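Local coordinates for argonaute (Methanocaldococcus jannaschii, PDB 5G5S), which uses short single-stranded DNA guides to bind complementary target DNA and cut it, and may help defend the cell against invading genetic elements, at residues 198-203 and 697-702; 363-368 and 405-410; 373-378 and 461-466. All coordinates share one frame; numbering follows the deposited sequence.

Contact 1 of 3, residues 198-203 and 697-702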
# COMPACT_ATOMS: atom_id res chain seq x y z
N ILE A 198 13.41 3.45 0.95
CA ILE A 198 13.78 4.32 2.06
C ILE A 198 12.85 3.99 3.23
O ILE A 198 11.64 3.89 3.05
CB ILE A 198 13.71 5.83 1.68
CG1 ILE A 198 14.55 6.15 0.42
CG2 ILE A 198 14.12 6.72 2.87
CD1 ILE A 198 14.06 7.35 -0.40
N SER A 199 13.44 3.76 4.42
CA SER A 199 12.69 3.43 5.64
C SER A 199 13.07 4.32 6.81
O SER A 199 12.29 4.40 7.76
CB SER A 199 12.85 1.96 6.00
OG SER A 199 12.06 1.13 5.16
N LEU A 200 14.24 5.01 6.75
CA LEU A 200 14.72 5.92 7.80
C LEU A 200 15.77 6.93 7.33
O LEU A 200 16.34 6.77 6.27
CB LEU A 200 15.28 5.13 9.02
CG LEU A 200 14.32 4.90 10.19
CD1 LEU A 200 14.86 3.86 11.14
CD2 LEU A 200 13.99 6.21 10.92
N VAL A 201 16.01 7.98 8.15
CA VAL A 201 17.03 9.02 7.97
C VAL A 201 17.91 9.11 9.26
O VAL A 201 17.79 8.25 10.14
CB VAL A 201 16.46 10.41 7.53
CG1 VAL A 201 15.88 10.37 6.12
CG2 VAL A 201 15.44 10.94 8.54
N ASP A 202 18.78 10.15 9.35
CA ASP A 202 19.69 10.43 10.47
C ASP A 202 20.35 11.81 10.27
O ASP A 202 20.36 12.34 9.15
CB ASP A 202 20.77 9.32 10.61
CG ASP A 202 21.66 9.39 11.84
OD1 ASP A 202 21.13 9.64 12.95
OD2 ASP A 202 22.88 9.14 11.70
N ALA A 203 20.87 12.40 11.36
CA ALA A 203 21.53 13.70 11.40
C ALA A 203 22.72 13.82 10.43
O ALA A 203 23.43 12.83 10.22
CB ALA A 203 21.99 14.01 12.82
N GLY A 697 8.05 6.17 9.57
CA GLY A 697 9.29 6.22 8.81
C GLY A 697 9.68 7.65 8.51
O GLY A 697 10.88 7.96 8.43
N LYS A 698 8.69 8.56 8.36
CA LYS A 698 8.98 9.98 8.15
C LYS A 698 9.14 10.78 9.44
O LYS A 698 9.23 12.01 9.41
CB LYS A 698 8.12 10.66 7.07
CG LYS A 698 6.66 10.34 7.05
CD LYS A 698 6.00 10.83 5.77
CE LYS A 698 6.08 9.84 4.65
NZ LYS A 698 5.37 10.36 3.45
N ASN A 699 9.27 10.05 10.56
CA ASN A 699 9.46 10.56 11.90
C ASN A 699 8.29 11.37 12.48
O ASN A 699 8.51 12.35 13.20
CB ASN A 699 10.86 11.19 12.11
CG ASN A 699 12.00 10.25 11.76
OD1 ASN A 699 12.17 9.17 12.34
ND2 ASN A 699 12.79 10.62 10.75
N TRP A 700 7.04 10.91 12.20
CA TRP A 700 5.82 11.47 12.81
C TRP A 700 5.83 10.96 14.26
O TRP A 700 6.36 9.87 14.52
CB TRP A 700 4.55 10.90 12.14
CG TRP A 700 3.99 11.70 11.00
CD1 TRP A 700 4.36 11.63 9.69
CD2 TRP A 700 2.87 12.60 11.06
NE1 TRP A 700 3.58 12.48 8.93
CE2 TRP A 700 2.65 13.08 9.74
CE3 TRP A 700 2.04 13.07 12.10
CZ2 TRP A 700 1.64 14.00 9.44
CZ3 TRP A 700 1.04 13.97 11.79
CH2 TRP A 700 0.85 14.44 10.48
N LYS A 701 5.24 11.72 15.18
CA LYS A 701 5.16 11.36 16.60
C LYS A 701 4.15 10.22 16.82
O LYS A 701 3.10 10.19 16.16
CB LYS A 701 4.74 12.60 17.42
CG LYS A 701 4.79 12.43 18.93
CD LYS A 701 4.29 13.68 19.66
CE LYS A 701 2.84 13.57 20.07
NZ LYS A 701 2.41 14.75 20.86
N ILE A 702 4.46 9.30 17.75
CA ILE A 702 3.56 8.22 18.16
C ILE A 702 2.85 8.79 19.38
O ILE A 702 3.51 9.10 20.38
CB ILE A 702 4.30 6.90 18.52
CG1 ILE A 702 5.13 6.34 17.35
CG2 ILE A 702 3.32 5.84 19.07
CD1 ILE A 702 6.23 5.40 17.81

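Contact 2 of 3, residues 363-368 and 405-410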
# COMPACT_ATOMS: atom_id res chain seq x y z
N LEU A 363 -4.35 28.51 8.73
CA LEU A 363 -3.06 28.75 8.08
C LEU A 363 -3.21 28.95 6.57
O LEU A 363 -3.53 28.02 5.84
CB LEU A 363 -2.07 27.61 8.43
CG LEU A 363 -1.77 27.45 9.94
CD1 LEU A 363 -1.24 26.10 10.25
CD2 LEU A 363 -0.82 28.52 10.45
N ILE A 364 -3.01 30.21 6.12
CA ILE A 364 -3.12 30.62 4.72
C ILE A 364 -1.73 30.84 4.13
O ILE A 364 -0.92 31.56 4.71
CB ILE A 364 -4.01 31.90 4.55
CG1 ILE A 364 -5.25 31.92 5.48
CG2 ILE A 364 -4.42 32.11 3.08
CD1 ILE A 364 -5.11 32.81 6.68
N ASP A 365 -1.46 30.22 2.96
CA ASP A 365 -0.19 30.35 2.24
C ASP A 365 -0.03 31.80 1.77
O ASP A 365 -0.98 32.37 1.23
CB ASP A 365 -0.17 29.39 1.03
CG ASP A 365 1.19 29.20 0.39
OD1 ASP A 365 1.61 30.09 -0.37
OD2 ASP A 365 1.80 28.14 0.61
N GLU A 366 1.15 32.42 2.03
CA GLU A 366 1.49 33.81 1.68
C GLU A 366 1.19 34.16 0.22
O GLU A 366 0.69 35.24 -0.05
CB GLU A 366 2.97 34.10 1.97
CG GLU A 366 3.26 34.51 3.41
CD GLU A 366 4.70 34.89 3.69
OE1 GLU A 366 5.28 35.69 2.91
OE2 GLU A 366 5.24 34.41 4.71
N GLU A 367 1.48 33.22 -0.70
CA GLU A 367 1.29 33.35 -2.15
C GLU A 367 -0.16 33.55 -2.61
O GLU A 367 -0.38 33.99 -3.74
CB GLU A 367 1.96 32.18 -2.90
CG GLU A 367 3.47 32.12 -2.75
CD GLU A 367 4.23 31.57 -3.94
OE1 GLU A 367 3.95 30.42 -4.35
OE2 GLU A 367 5.11 32.29 -4.46
N ILE A 368 -1.15 33.24 -1.74
CA ILE A 368 -2.58 33.39 -2.06
C ILE A 368 -3.31 34.49 -1.24
O ILE A 368 -4.54 34.52 -1.22
CB ILE A 368 -3.34 32.03 -2.12
CG1 ILE A 368 -3.19 31.22 -0.81
CG2 ILE A 368 -2.90 31.21 -3.35
CD1 ILE A 368 -4.28 30.21 -0.53
N LYS A 405 -3.33 32.92 10.58
CA LYS A 405 -1.91 33.17 10.37
C LYS A 405 -1.46 32.87 8.95
O LYS A 405 -1.94 31.91 8.33
CB LYS A 405 -1.08 32.32 11.36
CG LYS A 405 -1.09 32.81 12.80
CD LYS A 405 -0.37 31.83 13.73
CE LYS A 405 0.23 32.49 14.97
NZ LYS A 405 -0.80 33.00 15.92
N TYR A 406 -0.49 33.66 8.45
CA TYR A 406 0.11 33.46 7.13
C TYR A 406 1.41 32.67 7.27
O TYR A 406 2.09 32.80 8.30
CB TYR A 406 0.39 34.78 6.42
CG TYR A 406 -0.83 35.44 5.79
CD1 TYR A 406 -1.45 34.88 4.68
CD2 TYR A 406 -1.29 36.67 6.25
CE1 TYR A 406 -2.55 35.49 4.08
CE2 TYR A 406 -2.38 37.30 5.65
CZ TYR A 406 -3.01 36.71 4.57
OH TYR A 406 -4.08 37.33 3.98
N PHE A 407 1.76 31.87 6.25
CA PHE A 407 2.99 31.08 6.22
C PHE A 407 3.57 30.99 4.80
O PHE A 407 2.86 31.19 3.81
CB PHE A 407 2.75 29.67 6.81
CG PHE A 407 2.00 28.69 5.93
CD1 PHE A 407 0.61 28.61 5.98
CD2 PHE A 407 2.67 27.85 5.06
CE1 PHE A 407 -0.09 27.72 5.17
CE2 PHE A 407 1.98 26.96 4.23
CZ PHE A 407 0.60 26.90 4.29
N SER A 408 4.86 30.63 4.72
CA SER A 408 5.58 30.41 3.46
C SER A 408 6.13 28.97 3.46
O SER A 408 6.58 28.49 4.51
CB SER A 408 6.71 31.42 3.31
OG SER A 408 7.48 31.19 2.14
N THR A 409 6.11 28.29 2.29
CA THR A 409 6.63 26.92 2.17
C THR A 409 8.15 26.89 2.23
O THR A 409 8.74 25.86 2.56
CB THR A 409 6.09 26.21 0.93
OG1 THR A 409 6.36 26.99 -0.24
CG2 THR A 409 4.61 25.85 1.05
N ASP A 410 8.78 28.05 1.95
CA ASP A 410 10.22 28.27 2.02
C ASP A 410 10.71 28.31 3.47
O ASP A 410 11.87 27.96 3.72
CB ASP A 410 10.61 29.56 1.27
CG ASP A 410 10.65 29.46 -0.25
OD1 ASP A 410 10.37 28.36 -0.79
OD2 ASP A 410 10.99 30.47 -0.90

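Contact 3 of 3, residues 373-378 and 461-466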
# COMPACT_ATOMS: atom_id res chain seq x y z
N LYS A 373 -10.50 37.69 1.31
CA LYS A 373 -11.95 37.90 1.39
C LYS A 373 -12.73 36.62 1.04
O LYS A 373 -13.62 36.22 1.80
CB LYS A 373 -12.38 39.09 0.49
CG LYS A 373 -13.85 39.13 0.04
CD LYS A 373 -14.81 39.57 1.14
CE LYS A 373 -16.24 39.39 0.71
NZ LYS A 373 -17.18 39.64 1.84
N ALA A 374 -12.37 35.96 -0.08
CA ALA A 374 -12.99 34.71 -0.54
C ALA A 374 -12.62 33.53 0.36
O ALA A 374 -13.46 32.65 0.58
CB ALA A 374 -12.61 34.43 -1.99
N ILE A 375 -11.37 33.51 0.90
CA ILE A 375 -10.85 32.48 1.80
C ILE A 375 -11.62 32.54 3.14
O ILE A 375 -12.12 31.50 3.58
CB ILE A 375 -9.30 32.59 1.98
CG1 ILE A 375 -8.57 32.10 0.71
CG2 ILE A 375 -8.80 31.85 3.23
CD1 ILE A 375 -7.17 32.72 0.48
N LYS A 376 -11.72 33.74 3.74
CA LYS A 376 -12.41 33.99 5.01
C LYS A 376 -13.87 33.57 4.95
O LYS A 376 -14.30 32.76 5.78
CB LYS A 376 -12.28 35.47 5.44
N ASP A 377 -14.61 34.06 3.93
CA ASP A 377 -16.03 33.76 3.68
C ASP A 377 -16.32 32.26 3.42
O ASP A 377 -17.46 31.84 3.59
CB ASP A 377 -16.59 34.65 2.56
CG ASP A 377 -16.73 36.13 2.92
OD1 ASP A 377 -15.89 36.64 3.70
OD2 ASP A 377 -17.66 36.79 2.39
N LYS A 378 -15.30 31.47 3.03
CA LYS A 378 -15.41 30.03 2.78
C LYS A 378 -15.20 29.21 4.07
O LYS A 378 -15.94 28.25 4.31
CB LYS A 378 -14.43 29.58 1.69
CG LYS A 378 -15.08 29.35 0.34
CD LYS A 378 -15.42 27.88 0.10
CE LYS A 378 -16.21 27.73 -1.18
NZ LYS A 378 -16.74 26.35 -1.33
N ILE A 461 -5.76 21.80 2.22
CA ILE A 461 -6.70 21.86 1.10
C ILE A 461 -6.18 22.86 0.05
O ILE A 461 -5.60 23.88 0.45
CB ILE A 461 -8.13 22.20 1.64
CG1 ILE A 461 -9.29 21.54 0.85
CG2 ILE A 461 -8.35 23.67 2.04
CD1 ILE A 461 -9.64 22.14 -0.48
N LEU A 462 -6.33 22.56 -1.26
CA LEU A 462 -5.87 23.49 -2.30
C LEU A 462 -6.97 24.50 -2.58
O LEU A 462 -8.10 24.11 -2.91
CB LEU A 462 -5.44 22.78 -3.61
CG LEU A 462 -4.25 21.80 -3.55
CD1 LEU A 462 -4.07 21.10 -4.88
CD2 LEU A 462 -2.94 22.50 -3.15
N TRP A 463 -6.65 25.79 -2.41
CA TRP A 463 -7.60 26.89 -2.60
C TRP A 463 -8.24 26.96 -3.98
O TRP A 463 -9.45 27.19 -4.06
CB TRP A 463 -7.00 28.25 -2.20
CG TRP A 463 -7.95 29.40 -2.39
CD1 TRP A 463 -7.80 30.45 -3.25
CD2 TRP A 463 -9.26 29.53 -1.82
NE1 TRP A 463 -8.91 31.26 -3.21
CE2 TRP A 463 -9.82 30.72 -2.35
CE3 TRP A 463 -10.01 28.78 -0.90
CZ2 TRP A 463 -11.09 31.17 -1.97
CZ3 TRP A 463 -11.26 29.22 -0.54
CH2 TRP A 463 -11.80 30.40 -1.07
N GLU A 464 -7.44 26.75 -5.05
CA GLU A 464 -7.91 26.76 -6.44
C GLU A 464 -9.11 25.83 -6.63
O GLU A 464 -10.12 26.24 -7.23
CB GLU A 464 -6.78 26.40 -7.43
CG GLU A 464 -5.69 27.45 -7.55
CD GLU A 464 -4.39 27.11 -6.85
OE1 GLU A 464 -4.43 26.73 -5.66
OE2 GLU A 464 -3.32 27.25 -7.49
N ASN A 465 -9.03 24.62 -6.07
CA ASN A 465 -10.09 23.62 -6.14
C ASN A 465 -11.30 23.97 -5.25
O ASN A 465 -12.44 23.83 -5.71
CB ASN A 465 -9.54 22.23 -5.80
CG ASN A 465 -8.55 21.69 -6.81
OD1 ASN A 465 -8.75 21.78 -8.04
ND2 ASN A 465 -7.48 21.09 -6.31
N TRP A 466 -11.06 24.45 -4.01
CA TRP A 466 -12.12 24.83 -3.07
C TRP A 466 -12.93 26.05 -3.51
O TRP A 466 -14.13 26.10 -3.22
CB TRP A 466 -11.57 25.02 -1.65
CG TRP A 466 -12.58 24.82 -0.55
CD1 TRP A 466 -13.77 24.14 -0.62
CD2 TRP A 466 -12.46 25.26 0.82
NE1 TRP A 466 -14.41 24.17 0.59
CE2 TRP A 466 -13.63 24.84 1.50
CE3 TRP A 466 -11.50 26.00 1.52
CZ2 TRP A 466 -13.85 25.13 2.85
CZ3 TRP A 466 -11.72 26.28 2.86
CH2 TRP A 466 -12.89 25.85 3.51

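Contact 1 of 3, residues 198-203 and 697-702
The backbone of Ser199 meets the backbone of Gly697, the two CA atoms lying 5.4 Å apart. Ser199 O lies 3.7 Å from Gly697 CA, a close approach to a residue that carries no side chain. Here the end of PAZ strand 194-200 comes against the last turn of PIWI helix 684-697, and no hydrogen bond ties the two segments together.

The side-chain contacts come from Leu200 and Val201 on one segment and Asn699 on the other. The Asn699 amide spans these two successive residues, its OD1 end on Leu200 and its ND2 end on Val201: OD1 lies 3.8 Å from CD2 of Leu200, the two side chains crossing nearly at right angles, while ND2 lies 3.5 Å from CG2 of Val201. With chi1 at -55°, the Asn699 CG sits beside its own backbone N, and the amide is carried out to the strand end.

What places Asn699 there is a Schellman motif. The helix stops at Gly697, and Asn699, with a positive phi of 65°, is the C-prime residue; its backbone N binds Leu696 O, and Trp700 N reaches back to Ala695 O. The reversal turns the chain away from the helix axis and lets the amide end of Asn699 reach the PAZ segment.

Polar links around the contact run to other partners. Lys698 O accepts from Lys449 NZ, and Leu200 is backbone hydrogen-bonded to Tyr242 inside the PAZ sheet. Helix 175-179 flanks both segments, with Glu179 touching Val201 as well as Asn699.

The Ser199 side chain is about 9 Å from that of Tyr196, which contacts the guide 3'-end, and about 9 Å from that of Asp506, probably a catalytic metal ligand.

Contact 2 of 3, residues 363-368 and 405-410
A beta-alpha-beta unit of the Mid domain, strand 357-365, helix 372-390 and strand 397-407, brings its two strands together here, with Leu363, Ile364 and Asp365 in parallel register with Lys405, Tyr406 and Phe407. Ile364 uses both of its backbone groups to straddle Tyr406: Ile364 N donates to Lys405 O over 3.0 Å, and Ile364 O receives Phe407 N at 3.1 Å. A third bond, Glu366 N to Phe407 O at 2.8 Å, carries the pairing past the strand into the 3-10 turn.

Phe407 is the residue most covered by the facing segment. Its chi1 of 75° puts CG between the backbone N and carbonyl carbon, which swings the ring across the neighbouring strand. Asp365 CA stands over one ring face in a CH-pi contact, 4.1 Å from the centroid, and Leu363 CB touches Phe407 CD1 at 3.8 Å. Leu363 O lies at the ring edge. On the opposite face of the sheet, Tyr406 CE1 lies 3.9 Å from Ile364 CB.

The Asp365 carboxylate is fixed at both oxygens. OD1 closes an Asx turn with Glu367 N, which helps shape the chain as it leaves the strand, and OD2 bonds to Tyr444 OH.

Strand 397-407 is an outermost strand of the four-stranded parallel sheet. Leu363 and Phe407 face helices 412-420 and 442-452, and strand 357-365 bonds on its other side to strand 428-434.

Contact 3 of 3, residues 373-378 and 461-466
Trp463 opens the short helix 463-467 and lies against Ala374, Ile375 and Lys378 of helix 372-390, the helix of the beta-alpha-beta crossover between strands 357-365 and 397-407. Ile375 CG1 sits over the middle of the Trp463 six-membered ring, 3.6 Å from its centroid and 13° off the normal. Ala374 CB meets CZ2 of the same ring at 3.6 Å, and Lys378 CG comes up at the ring edge, 3.7 Å from CH2.

Lys378 then continues on to Trp466. Bent at chi2 (-96°), its chain lays CD over the five-membered ring of Trp466, 3.8 Å from the centroid. NZ makes an off-centre cation-pi contact with that ring at 4.1 Å, and a weak hydrogen bond to Trp466 O at 3.2 Å; its stronger partner is Asp469 O.

Further out, Leu462 occupies the N-cap position of helix 463-467 and closes the 459-462 stretch that binds the phosphorylated guide 5'-end. Trp463 also touches Ile433 on the neighbouring strand, while Met474 and Leu478 of helix 473-485 pack on Trp466, whose NE1 is hydrogen-bonded to Thr475 OG1.

How the contacts relate
Contacts 2 and 3 belong to the Mid domain, their centres 13 Å apart. Contact 2 pairs the two strands of a beta-alpha-beta unit, while contact 3 packs that unit's helix on helix 463-467. They touch directly: Ile375 CD1 lies 3.8 Å from Ile364 CG2, and Ile368 CD1 packs on Trp463 CB. Contact 2 is partly buried and relies on backbone hydrogen bonds between strands; contact 3 is buried and relies on indole faces, with a lysine reaching one of them. Contact 1 stands apart, its centre 26 Å and 32 Å from the others. It is a surface meeting between PAZ and PIWI, small and without hydrogen bonds, yet along the chain it encloses both Mid-domain contacts.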